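Local coordinates for capsid protein VP1 (Trichodysplasia spinulosa-associated polyomavirus, PDB 6HKV) that forms the pentameric building block of the polyomavirus outer capsid and binds sialylated glycans, consistent with a role in attachment to host cells, at residues I17-N22 with F261-R266. Numbering follows the deposited sequence.
Sequences IELYLN and FNILLR. With MG (magnesium ion), chain N.
An antiparallel strand pair in the beta-sandwich (jelly-roll) fold of polyomavirus VP1 joins Ile17, Glu18 and Leu19 of strand 4-21 to Ile263, Asn262 and Phe261 of strand 252-271, bringing together strands near the two ends of the chain. Four backbone hydrogen bonds hold it. Ile17 and Ile263 exchange N-H and C=O both ways, the bond from Ile263 N to Ile17 O being nearly straight (2.8 Å, 175° at the hydrogen). Leu19 and Phe261 form the second reciprocal pair, with Phe261 N 2.8 Å from Leu19 O. Between them lies the non-hydrogen-bonded pair Glu18 and Asn262, where Glu18 CA sends a C-H toward Phe261 O (3.3 Å).

On the face carrying Ile17, Leu19, Phe261 and Ile263, which packs against strand 233-246, Leu19 CD2 rests against Phe261 CB (3.9 Å), and Leu21 CD1 meets the ring obliquely at CE1 (4.0 Å). Leu19 O lies at the ring edge, near its plane. Farther along, with Ile17 CG1 beside the backbone N (chi1 -66°), it is this methylene that touches Leu265 CD1, at 3.8 Å, while the terminal CD1 of Ile17 leads away. Val236 of strand 233-246 packs against both Phe261 and Ile263.

Glu18 and Asn262 project from the other face. The Glu18 chain runs out extended, CG anti to the backbone N (chi1 -175°), and delivers OE1 to a magnesium ion at 2.5 Å, alongside three waters. The paired strands thus have an apolar side, with Phe261, Ile263, Leu265 and Leu21 buried and Ile17 and Leu19 partly exposed, and a polar side whose Glu18 OE1, held by the Tyr260 hydroxyl and a rather long bond to magnesium, in this crystal bridges through the metal to Ser188 O of a neighbouring subunit.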
# COMPACT_ATOMS: atom_id res chain seq x y z
N ILE C 17 -16.61 1.21 -29.18
CA ILE C 17 -17.17 -0.09 -28.94
C ILE C 17 -17.42 -0.18 -27.43
O ILE C 17 -16.51 0.09 -26.64
CB ILE C 17 -16.20 -1.19 -29.41
CG1 ILE C 17 -16.03 -1.18 -30.93
CG2 ILE C 17 -16.65 -2.53 -28.88
CD1 ILE C 17 -17.24 -1.61 -31.71
N GLU C 18 -18.64 -0.53 -27.07
CA GLU C 18 -19.04 -0.65 -25.67
C GLU C 18 -19.51 -2.09 -25.48
O GLU C 18 -20.33 -2.57 -26.27
CB GLU C 18 -20.14 0.38 -25.39
CG GLU C 18 -20.57 0.44 -23.94
CD GLU C 18 -21.60 1.50 -23.65
OE1 GLU C 18 -21.34 2.32 -22.77
OE2 GLU C 18 -22.67 1.47 -24.27
N LEU C 19 -19.03 -2.78 -24.46
CA LEU C 19 -19.52 -4.11 -24.16
C LEU C 19 -19.27 -4.45 -22.69
O LEU C 19 -18.56 -3.74 -22.00
CB LEU C 19 -18.82 -5.13 -25.05
CG LEU C 19 -17.34 -5.41 -24.72
CD1 LEU C 19 -16.96 -6.81 -25.07
CD2 LEU C 19 -16.44 -4.49 -25.47
N TYR C 20 -19.84 -5.56 -22.25
CA TYR C 20 -19.45 -6.18 -21.00
C TYR C 20 -19.14 -7.65 -21.28
O TYR C 20 -19.62 -8.21 -22.28
CB TYR C 20 -20.54 -6.03 -19.93
CG TYR C 20 -21.84 -6.69 -20.30
CD1 TYR C 20 -22.08 -8.03 -20.03
CD2 TYR C 20 -22.81 -5.97 -20.96
CE1 TYR C 20 -23.27 -8.63 -20.43
CE2 TYR C 20 -24.01 -6.55 -21.34
CZ TYR C 20 -24.24 -7.88 -21.07
OH TYR C 20 -25.42 -8.46 -21.45
N LEU C 21 -18.34 -8.25 -20.40
CA LEU C 21 -18.13 -9.68 -20.40
C LEU C 21 -18.52 -10.22 -19.02
O LEU C 21 -18.02 -9.73 -18.01
CB LEU C 21 -16.67 -9.98 -20.71
CG LEU C 21 -16.20 -9.65 -22.12
CD1 LEU C 21 -14.71 -9.88 -22.22
CD2 LEU C 21 -16.92 -10.49 -23.15
N ASN C 22 -19.37 -11.24 -19.02
CA ASN C 22 -19.72 -11.95 -17.80
C ASN C 22 -18.59 -12.91 -17.44
O ASN C 22 -17.85 -13.37 -18.30
CB ASN C 22 -21.07 -12.67 -17.92
CG ASN C 22 -22.23 -11.75 -17.59
OD1 ASN C 22 -22.22 -11.16 -16.51
ND2 ASN C 22 -23.18 -11.63 -18.50
N PHE C 261 -16.39 -2.44 -20.71
CA PHE C 261 -15.38 -1.80 -21.54
C PHE C 261 -16.02 -0.76 -22.46
O PHE C 261 -17.04 -1.02 -23.06
CB PHE C 261 -14.71 -2.81 -22.46
CG PHE C 261 -14.05 -3.98 -21.79
CD1 PHE C 261 -14.81 -5.08 -21.43
CD2 PHE C 261 -12.69 -4.01 -21.59
CE1 PHE C 261 -14.20 -6.18 -20.84
CE2 PHE C 261 -12.09 -5.11 -21.01
CZ PHE C 261 -12.84 -6.20 -20.64
N ASN C 262 -15.37 0.38 -22.59
CA ASN C 262 -15.70 1.41 -23.57
C ASN C 262 -14.41 1.76 -24.30
O ASN C 262 -13.54 2.36 -23.68
CB ASN C 262 -16.35 2.63 -22.91
CG ASN C 262 -16.79 3.68 -23.93
OD1 ASN C 262 -16.40 3.66 -25.10
ND2 ASN C 262 -17.63 4.61 -23.53
N ILE C 263 -14.27 1.33 -25.55
CA ILE C 263 -13.04 1.45 -26.31
C ILE C 263 -13.21 2.46 -27.44
O ILE C 263 -14.17 2.35 -28.22
CB ILE C 263 -12.60 0.07 -26.85
CG1 ILE C 263 -12.41 -0.92 -25.70
CG2 ILE C 263 -11.34 0.18 -27.69
CD1 ILE C 263 -12.58 -2.34 -26.00
N LEU C 264 -12.29 3.42 -27.52
CA LEU C 264 -12.29 4.41 -28.58
C LEU C 264 -11.28 3.99 -29.65
O LEU C 264 -10.14 3.63 -29.31
CB LEU C 264 -11.90 5.75 -27.95
CG LEU C 264 -11.74 6.90 -28.94
CD1 LEU C 264 -13.07 7.31 -29.63
CD2 LEU C 264 -11.12 8.08 -28.20
N LEU C 265 -11.70 4.00 -30.91
CA LEU C 265 -10.83 3.62 -32.03
C LEU C 265 -10.85 4.71 -33.10
O LEU C 265 -11.84 5.47 -33.22
CB LEU C 265 -11.27 2.29 -32.63
CG LEU C 265 -11.35 1.11 -31.66
CD1 LEU C 265 -12.79 0.85 -31.24
CD2 LEU C 265 -10.74 -0.11 -32.35
N ARG C 266 -9.74 4.80 -33.83
CA ARG C 266 -9.59 5.80 -34.90
C ARG C 266 -9.00 5.10 -36.12
O ARG C 266 -8.35 4.08 -36.03
CB ARG C 266 -8.69 6.95 -34.43
CG ARG C 266 -7.22 6.55 -34.27
CD ARG C 266 -6.41 7.65 -33.65
NE ARG C 266 -5.05 7.24 -33.36
CZ ARG C 266 -4.20 7.91 -32.58
NH1 ARG C 266 -4.58 9.07 -32.06
NH2 ARG C 266 -3.01 7.39 -32.31
MG MG N . -22.52 4.49 -22.26
O HOH W 1 -21.29 4.95 -20.11
O HOH W 2 -23.58 6.56 -21.71
O HOH W 3 -20.92 5.62 -23.30